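PDB 5ZLI: glutamine synthetase from Helicobacter pylori, which belongs to the type I-beta glutamine synthetases, twelve-subunit enzymes whose chains join a beta-Grasp domain to a larger catalytic domain. Local coordinates for residues 321-326 with 368-373. Numbering follows the deposited sequence.
Sequences FTNAST and FRFPDS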
loop_
_atom_site.group_PDB
_atom_site.type_symbol
_atom_site.label_atom_id
_atom_site.label_comp_id
_atom_site.label_asym_id
_atom_site.label_seq_id
_atom_site.Cartn_x
_atom_site.Cartn_y
_atom_site.Cartn_z
ATOM N N PHE B 321 -40.329 34.737 -8.646
ATOM C CA PHE B 321 -39.207 35.599 -8.328
ATOM C C PHE B 321 -38.635 35.349 -6.954
ATOM O O PHE B 321 -37.439 35.612 -6.743
ATOM C CB PHE B 321 -39.604 37.068 -8.424
ATOM C CG PHE B 321 -40.139 37.453 -9.756
ATOM C CD1 PHE B 321 -39.280 37.740 -10.792
ATOM C CD2 PHE B 321 -41.502 37.562 -9.965
ATOM C CE1 PHE B 321 -39.765 38.112 -12.036
ATOM C CE2 PHE B 321 -42.002 37.936 -11.210
ATOM C CZ PHE B 321 -41.131 38.221 -12.240
ATOM N N THR B 322 -39.463 34.849 -6.023
ATOM C CA THR B 322 -39.038 34.580 -4.655
ATOM C C THR B 322 -38.515 33.171 -4.467
ATOM O O THR B 322 -37.776 32.922 -3.504
ATOM C CB THR B 322 -40.190 34.786 -3.667
ATOM O OG1 THR B 322 -41.326 34.035 -4.097
ATOM C CG2 THR B 322 -40.546 36.246 -3.594
ATOM N N ASN B 323 -38.931 32.241 -5.337
ATOM C CA ASN B 323 -38.543 30.820 -5.296
ATOM C C ASN B 323 -38.123 30.445 -6.716
ATOM O O ASN B 323 -38.827 29.712 -7.423
ATOM C CB ASN B 323 -39.695 29.976 -4.780
ATOM C CG ASN B 323 -40.117 30.414 -3.408
ATOM O OD1 ASN B 323 -40.829 31.414 -3.254
ATOM N ND2 ASN B 323 -39.658 29.691 -2.386
ATOM N N ALA B 324 -36.927 30.925 -7.098
ATOM C CA ALA B 324 -36.543 31.076 -8.492
ATOM C C ALA B 324 -35.647 29.945 -8.988
ATOM O O ALA B 324 -35.068 30.054 -10.080
ATOM C CB ALA B 324 -35.878 32.438 -8.695
ATOM N N SER B 325 -35.509 28.874 -8.211
ATOM C CA SER B 325 -34.806 27.676 -8.641
ATOM C C SER B 325 -35.706 26.487 -8.402
ATOM O O SER B 325 -36.595 26.512 -7.553
ATOM C CB SER B 325 -33.512 27.451 -7.881
ATOM O OG SER B 325 -33.797 27.265 -6.520
ATOM N N THR B 326 -35.466 25.435 -9.154
ATOM C CA THR B 326 -36.176 24.211 -8.852
ATOM C C THR B 326 -35.823 23.687 -7.464
ATOM O O THR B 326 -36.615 22.971 -6.832
ATOM C CB THR B 326 -35.879 23.233 -9.947
ATOM O OG1 THR B 326 -34.467 23.293 -10.184
ATOM C CG2 THR B 326 -36.644 23.655 -11.167
ATOM N N PHE B 368 -43.151 36.885 5.459
ATOM C CA PHE B 368 -43.426 35.904 4.403
ATOM C C PHE B 368 -42.376 34.797 4.454
ATOM O O PHE B 368 -41.180 35.051 4.258
ATOM C CB PHE B 368 -43.454 36.568 3.027
ATOM C CG PHE B 368 -44.380 37.747 2.961
ATOM C CD1 PHE B 368 -45.748 37.581 2.864
ATOM C CD2 PHE B 368 -43.881 39.036 3.050
ATOM C CE1 PHE B 368 -46.583 38.695 2.821
ATOM C CE2 PHE B 368 -44.713 40.122 2.994
ATOM C CZ PHE B 368 -46.048 39.964 2.890
ATOM N N ARG B 369 -42.828 33.576 4.714
ATOM C CA ARG B 369 -41.927 32.465 4.961
ATOM C C ARG B 369 -41.612 31.655 3.710
ATOM O O ARG B 369 -40.763 30.763 3.779
ATOM C CB ARG B 369 -42.499 31.540 6.035
ATOM C CG ARG B 369 -42.752 32.203 7.357
ATOM C CD ARG B 369 -43.365 31.223 8.334
ATOM N NE ARG B 369 -42.547 30.022 8.541
ATOM C CZ ARG B 369 -41.433 29.988 9.278
ATOM N NH1 ARG B 369 -40.980 31.080 9.882
ATOM N NH2 ARG B 369 -40.763 28.855 9.416
ATOM N N PHE B 370 -42.311 31.881 2.603
ATOM C CA PHE B 370 -42.072 31.077 1.413
ATOM C C PHE B 370 -40.839 31.465 0.596
ATOM O O PHE B 370 -40.300 30.592 -0.093
ATOM C CB PHE B 370 -43.314 31.062 0.518
ATOM C CG PHE B 370 -43.854 32.430 0.184
ATOM C CD1 PHE B 370 -44.800 33.031 0.999
ATOM C CD2 PHE B 370 -43.444 33.103 -0.951
ATOM C CE1 PHE B 370 -45.303 34.275 0.713
ATOM C CE2 PHE B 370 -43.950 34.374 -1.242
ATOM C CZ PHE B 370 -44.878 34.950 -0.404
ATOM N N PRO B 371 -40.330 32.701 0.624
ATOM C CA PRO B 371 -39.132 32.997 -0.186
ATOM C C PRO B 371 -37.859 32.350 0.354
ATOM O O PRO B 371 -37.750 31.995 1.530
ATOM C CB PRO B 371 -39.036 34.525 -0.164
ATOM C CG PRO B 371 -39.956 34.973 0.844
ATOM C CD PRO B 371 -40.941 33.929 1.156
ATOM N N ASP B 372 -36.885 32.188 -0.552
ATOM C CA ASP B 372 -35.558 31.648 -0.246
ATOM C C ASP B 372 -34.469 32.465 -0.929
ATOM O O ASP B 372 -34.730 33.369 -1.730
ATOM C CB ASP B 372 -35.418 30.175 -0.656
ATOM C CG ASP B 372 -35.845 29.905 -2.103
ATOM O OD1 ASP B 372 -35.246 30.502 -3.021
ATOM O OD2 ASP B 372 -36.762 29.065 -2.313
ATOM N N SER B 373 -33.223 32.138 -0.594
ATOM C CA SER B 373 -32.102 32.954 -1.055
ATOM C C SER B 373 -31.663 32.626 -2.473
ATOM O O SER B 373 -30.846 33.361 -3.038
ATOM C CB SER B 373 -30.916 32.823 -0.102
ATOM O OG SER B 373 -31.301 33.099 1.244
#
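Two hydrogen bonds join Thr322, the last residue of helix 315-322, and Asn323 just after it to the loop that follows strand 366-368. The carboxamide of Asn323 reaches across to the backbone: its ND2 donates to Phe370 O, with the acceptor almost in the amide plane and a nearly straight N-H...O angle of 170°; the modelled 2.5 Å between these two atoms is shorter than usual and, at this resolution, no sign of tightness. CG of Asn323 stands anti to its own carbonyl carbon (chi1 -59°), and the far end of the side chain bends over to Phe370 O. Phe370 O is also hydrogen-bonded to Arg331 NH1. In the other direction, Asp372 N donates to Thr322 O over 3.2 Å, taking up a carbonyl at the helix end. The contact thus ties a helix terminus to the link between strand 366-368, part of the mixed sheet of the catalytic domain, and helix 377-393. Asp372 OD2 is hydrogen-bonded to Ser328 OG and lies 3.0 Å from Asn323 ND2, the carboxylate turned 83° from the amide plane. Nonpolar packing is modest: Thr322 CB lies 3.7 Å from Pro371 CB, the two side chains running alongside each other. Thr322 OG1 and Asn323 OD1 meet the Phe370 ring at its edge, each 3.9 Å from CD2.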